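Long-range contact in fructokinase (Xylella fastidiosa, PDB 3LKI), which probably transfers a phosphate from ATP to fructose as a sugar kinase of the PfkB (ribokinase-like) family: residues A299-A304 and S320-L325. Sequence-based numbering, arbitrary orientation.
Sequences AAAVGA and SEVLSL. With ATP (adenosine-5'-triphosphate), chain E.
V322 meets helix 289-307 with both of its methyls: CG1 lies 3.6 Å from CB of A301, while CG2 comes to 3.8 Å from CG2 of V302. Its first torsion, 175°, sets CG1 trans to the backbone nitrogen and turns it between A301 and V302, with CG2 on V302. The V302 side chain starts out away from helix 319-328 and slants across that of V322, touching it with CG2, the branch beside its own backbone nitrogen. One turn on, L325 extends CD2 to 3.8 Å from the carbonyl oxygen of A301 and to 4.2 Å from CB of A304. The short segments cross at 109° with axes 9.1 Å apart. F298 and L305 of the same long helix also touch V322, and P317 packs on both valines. On its other flank the long helix borders the nucleotide: CA of A300 is 3.5 Å from O2' of ATP, and CA of G303 is 3.8 Å from O4', so bare backbone borders the ribose at this point. No hydrogen bond or charge pair links the segments; the C-terminal helix is held here by apolar contact, against the back of a helix that lines the ATP site.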
loop_
_atom_site.group_PDB
_atom_site.type_symbol
_atom_site.label_atom_id
_atom_site.label_comp_id
_atom_site.label_asym_id
_atom_site.label_seq_id
_atom_site.Cartn_x
_atom_site.Cartn_y
_atom_site.Cartn_z
ATOM N N ALA B 299 26.204 11.880 -19.877
ATOM C CA ALA B 299 24.942 11.295 -19.424
ATOM C C ALA B 299 25.034 9.776 -19.392
ATOM O O ALA B 299 24.565 9.144 -18.446
ATOM C CB ALA B 299 23.781 11.738 -20.313
ATOM N N ALA B 300 25.650 9.196 -20.419
ATOM C CA ALA B 300 25.811 7.747 -20.498
ATOM C C ALA B 300 26.668 7.270 -19.327
ATOM O O ALA B 300 26.424 6.195 -18.771
ATOM C CB ALA B 300 26.466 7.354 -21.824
ATOM N N ALA B 301 27.662 8.077 -18.948
ATOM C CA ALA B 301 28.541 7.733 -17.836
ATOM C C ALA B 301 27.752 7.674 -16.532
ATOM O O ALA B 301 27.946 6.766 -15.726
ATOM C CB ALA B 301 29.666 8.744 -17.717
ATOM N N VAL B 302 26.871 8.651 -16.322
ATOM C CA VAL B 302 26.048 8.687 -15.112
ATOM C C VAL B 302 25.168 7.440 -15.067
ATOM O O VAL B 302 25.071 6.768 -14.045
ATOM C CB VAL B 302 25.147 9.954 -15.069
ATOM C CG1 VAL B 302 24.353 9.976 -13.772
ATOM C CG2 VAL B 302 26.006 11.217 -15.179
ATOM N N GLY B 303 24.533 7.129 -16.195
ATOM C CA GLY B 303 23.684 5.950 -16.272
ATOM C C GLY B 303 24.443 4.666 -15.973
ATOM O O GLY B 303 23.926 3.784 -15.292
ATOM N N ALA B 304 25.671 4.563 -16.477
ATOM C CA ALA B 304 26.482 3.373 -16.248
ATOM C C ALA B 304 26.829 3.184 -14.771
ATOM O O ALA B 304 26.778 2.070 -14.260
ATOM C CB ALA B 304 27.763 3.433 -17.084
ATOM N N SER B 320 32.725 13.833 -9.414
ATOM C CA SER B 320 34.089 13.300 -9.484
ATOM C C SER B 320 34.136 11.868 -10.015
ATOM O O SER B 320 35.020 11.516 -10.790
ATOM C CB SER B 320 34.753 13.347 -8.106
ATOM O OG SER B 320 34.002 12.604 -7.170
ATOM N N GLU B 321 33.182 11.045 -9.594
ATOM C CA GLU B 321 33.126 9.652 -10.027
ATOM C C GLU B 321 32.748 9.519 -11.505
ATOM O O GLU B 321 33.308 8.688 -12.223
ATOM C CB GLU B 321 32.129 8.885 -9.155
ATOM C CG GLU B 321 32.459 8.948 -7.666
ATOM C CD GLU B 321 31.423 8.245 -6.808
ATOM O OE1 GLU B 321 30.226 8.589 -6.914
ATOM O OE2 GLU B 321 31.811 7.354 -6.025
ATOM N N VAL B 322 31.796 10.331 -11.955
ATOM C CA VAL B 322 31.387 10.291 -13.355
ATOM C C VAL B 322 32.578 10.701 -14.238
ATOM O O VAL B 322 32.936 9.992 -15.180
ATOM C CB VAL B 322 30.202 11.250 -13.621
ATOM C CG1 VAL B 322 29.866 11.275 -15.111
ATOM C CG2 VAL B 322 29.000 10.813 -12.800
ATOM N N LEU B 323 33.194 11.839 -13.922
ATOM C CA LEU B 323 34.341 12.319 -14.686
ATOM C C LEU B 323 35.483 11.295 -14.683
ATOM O O LEU B 323 36.165 11.111 -15.698
ATOM C CB LEU B 323 34.823 13.660 -14.122
ATOM C CG LEU B 323 33.817 14.820 -14.205
ATOM C CD1 LEU B 323 34.406 16.075 -13.579
ATOM C CD2 LEU B 323 33.438 15.068 -15.657
ATOM N N SER B 324 35.690 10.617 -13.554
ATOM C CA SER B 324 36.748 9.606 -13.474
ATOM C C SER B 324 36.491 8.479 -14.455
ATOM O O SER B 324 37.406 8.038 -15.149
ATOM C CB SER B 324 36.854 9.020 -12.061
ATOM O OG SER B 324 37.467 9.941 -11.189
ATOM N N LEU B 325 35.250 8.001 -14.506
ATOM C CA LEU B 325 34.893 6.923 -15.425
ATOM C C LEU B 325 35.166 7.360 -16.863
ATOM O O LEU B 325 35.705 6.593 -17.665
ATOM C CB LEU B 325 33.416 6.551 -15.276
ATOM C CG LEU B 325 32.889 5.557 -16.318
ATOM C CD1 LEU B 325 33.688 4.272 -16.239
ATOM C CD2 LEU B 325 31.405 5.291 -16.096
HETATM P PG ATP E . 14.395 2.679 -17.076
HETATM O O1G ATP E . 13.093 2.766 -17.823
HETATM O O2G ATP E . 14.597 3.822 -16.090
HETATM O O3G ATP E . 14.489 1.322 -16.359
HETATM P PB ATP E . 15.517 2.505 -19.798
HETATM O O1B ATP E . 15.191 1.068 -20.169
HETATM O O2B ATP E . 14.724 3.649 -20.325
HETATM O O3B ATP E . 15.538 2.762 -18.192
HETATM P PA ATP E . 18.210 1.826 -20.735
HETATM O O1A ATP E . 18.310 0.534 -19.963
HETATM O O2A ATP E . 18.003 1.805 -22.217
HETATM O O3A ATP E . 17.052 2.792 -20.119
HETATM O "O5'" ATP E . 19.297 3.275 -20.275
HETATM C "C5'" ATP E . 19.861 4.296 -19.502
HETATM C "C4'" ATP E . 21.241 4.637 -20.023
HETATM O "O4'" ATP E . 21.987 3.981 -18.985
HETATM C "C3'" ATP E . 21.772 3.889 -21.275
HETATM O "O3'" ATP E . 21.550 4.580 -22.487
HETATM C "C2'" ATP E . 23.194 3.707 -20.934
HETATM O "O2'" ATP E . 23.954 4.902 -21.231
HETATM C "C1'" ATP E . 23.174 3.357 -19.474
HETATM N N9 ATP E . 23.087 1.827 -19.338
HETATM C C8 ATP E . 21.987 1.025 -19.058
HETATM N N7 ATP E . 22.312 -0.298 -19.017
HETATM C C5 ATP E . 23.617 -0.380 -19.264
HETATM C C6 ATP E . 24.647 -1.462 -19.371
HETATM N N6 ATP E . 24.279 -2.747 -19.192
HETATM N N1 ATP E . 25.984 -1.114 -19.661
HETATM C C2 ATP E . 26.409 0.205 -19.852
HETATM N N3 ATP E . 25.514 1.247 -19.764
HETATM C C4 ATP E . 24.143 1.019 -19.474
#